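N-acetylmuramoyl-L-alanine amidase domain-containing protein SAOUHSC_02979 (PDB 5T1Q) is probably a secreted cell-wall hydrolase with amidase activity, this piece holding its glucosaminidase-family and CHAP regions. Local coordinates at residues A[24-27]-A[28-32]. Residues are numbered along the deposited sequence; the frame is centred on the assembly and turned at random.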
loop_
_atom_site.group_PDB
_atom_site.type_symbol
_atom_site.label_atom_id
_atom_site.label_comp_id
_atom_site.label_asym_id
_atom_site.label_seq_id
_atom_site.Cartn_x
_atom_site.Cartn_y
_atom_site.Cartn_z
ATOM N N ASN A 24 -18.028 -8.299 11.996
ATOM C CA ASN A 24 -17.666 -9.240 13.064
ATOM C C ASN A 24 -16.688 -10.344 12.592
ATOM O O ASN A 24 -15.955 -10.899 13.410
ATOM C CB ASN A 24 -18.923 -9.844 13.700
ATOM C CG ASN A 24 -19.784 -8.797 14.407
ATOM O OD1 ASN A 24 -19.334 -7.682 14.687
ATOM N ND2 ASN A 24 -21.026 -9.156 14.701
ATOM N N ASP A 25 -16.650 -10.625 11.283
ATOM C CA ASP A 25 -15.758 -11.657 10.716
ATOM C C ASP A 25 -14.397 -11.105 10.273
ATOM O O ASP A 25 -13.357 -11.654 10.631
ATOM C CB ASP A 25 -16.443 -12.355 9.528
ATOM C CG ASP A 25 -17.724 -13.105 9.933
ATOM O OD1 ASP A 25 -17.899 -13.417 11.134
ATOM O OD2 ASP A 25 -18.550 -13.400 9.037
ATOM N N VAL A 26 -14.422 -10.037 9.472
ATOM C CA VAL A 26 -13.217 -9.367 8.952
ATOM C C VAL A 26 -12.917 -8.150 9.838
ATOM O O VAL A 26 -13.705 -7.208 9.891
ATOM C CB VAL A 26 -13.427 -8.919 7.490
ATOM C CG1 VAL A 26 -12.181 -8.228 6.944
ATOM C CG2 VAL A 26 -13.805 -10.112 6.622
ATOM N N ASN A 27 -11.775 -8.176 10.519
ATOM C CA ASN A 27 -11.421 -7.128 11.480
ATOM C C ASN A 27 -9.982 -6.645 11.355
ATOM O O ASN A 27 -9.218 -7.128 10.533
ATOM C CB ASN A 27 -11.739 -7.614 12.915
ATOM C CG ASN A 27 -11.186 -9.006 13.220
ATOM O OD1 ASN A 27 -10.390 -9.573 12.460
ATOM N ND2 ASN A 27 -11.615 -9.567 14.349
ATOM N N GLN A 28 -9.630 -5.669 12.180
ATOM C CA GLN A 28 -8.291 -5.089 12.171
ATOM C C GLN A 28 -7.165 -6.061 12.498
ATOM O O GLN A 28 -6.058 -5.891 11.996
ATOM C CB GLN A 28 -8.217 -3.915 13.142
ATOM C CG GLN A 28 -9.160 -2.787 12.782
ATOM C CD GLN A 28 -8.989 -1.580 13.670
ATOM O OE1 GLN A 28 -8.094 -1.538 14.526
ATOM N NE2 GLN A 28 -9.851 -0.588 13.483
ATOM N N LYS A 29 -7.444 -7.077 13.313
ATOM C CA LYS A 29 -6.407 -8.030 13.702
ATOM C C LYS A 29 -5.989 -8.973 12.578
ATOM O O LYS A 29 -4.956 -9.617 12.697
ATOM C CB LYS A 29 -6.815 -8.865 14.931
ATOM C CG LYS A 29 -7.831 -9.966 14.649
ATOM C CD LYS A 29 -7.976 -10.937 15.816
ATOM C CE LYS A 29 -8.871 -12.112 15.432
ATOM N NZ LYS A 29 -8.919 -13.169 16.484
ATOM N N ASP A 30 -6.800 -9.100 11.523
ATOM C CA ASP A 30 -6.451 -9.992 10.401
ATOM C C ASP A 30 -6.438 -9.296 9.032
ATOM O O ASP A 30 -6.603 -9.941 7.999
ATOM C CB ASP A 30 -7.347 -11.244 10.382
ATOM C CG ASP A 30 -8.809 -10.937 10.076
ATOM O OD1 ASP A 30 -9.123 -9.837 9.558
ATOM O OD2 ASP A 30 -9.649 -11.824 10.354
ATOM N N THR A 31 -6.232 -7.986 9.035
ATOM C CA THR A 31 -6.146 -7.241 7.793
ATOM C C THR A 31 -4.816 -6.515 7.763
ATOM O O THR A 31 -4.449 -5.817 8.710
ATOM C CB THR A 31 -7.331 -6.271 7.595
ATOM O OG1 THR A 31 -7.392 -5.337 8.681
ATOM C CG2 THR A 31 -8.637 -7.056 7.501
ATOM N N ARG A 32 -4.084 -6.725 6.679
ATOM C CA ARG A 32 -2.782 -6.111 6.502
ATOM C C ARG A 32 -2.866 -4.657 6.068
ATOM O O ARG A 32 -3.917 -4.154 5.667
ATOM C CB ARG A 32 -1.976 -6.852 5.427
ATOM C CG ARG A 32 -1.603 -8.291 5.751
ATOM C CD ARG A 32 -0.693 -8.877 4.669
ATOM N NE ARG A 32 0.599 -8.184 4.583
ATOM C CZ ARG A 32 1.544 -8.418 3.665
ATOM N NH1 ARG A 32 2.677 -7.723 3.701
ATOM N NH2 ARG A 32 1.371 -9.337 2.715
#
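The backbone carbonyl of N27 accepts a hydrogen bond from the amide of D30, N to O 3.3 Å, closing a type I beta turn over N27-Q28-K29-D30 in the surface loop between helix 9-13 and strand 37-39. The hydroxyl of T31 adds a second bond to the same oxygen, OG1 to O 3.2 Å. These two donors reach the N27 oxygen from opposite faces of the carbonyl plane and so grip the group between them. In return, the carboxylate of D30 folds back to the start of the turn and takes the N27 amide on the syn side of OD1, at 3.3 Å from N, with the donor tilted 34° out of the carboxylate plane. D30 can do this because its CG sits between its own backbone N and carbonyl carbon (chi1 67°), which brings the carboxylate over N27. The turn is thus closed twice, once by backbone and once by side chain.

Just upstream, the carbonyl of N23's side-chain amide accepts bonds from the amides of D25 and V26. D30, the last residue of the turn, is tied by backbone hydrogen bonding to N123 of strand 119-128, and beyond it R32 forms a salt bridge with E92.

Packing within the turn is slight, though the side chains of Q28 and T31 also lie against F22. The extended aliphatic chain of K29 crosses the N27 amide at a slant, with K29 CG 3.8 Å from N27 CG. Farther out, methyl meets methyl between side chains set at about a right angle: V26 CG1 rests 3.8 Å from T31 CG2.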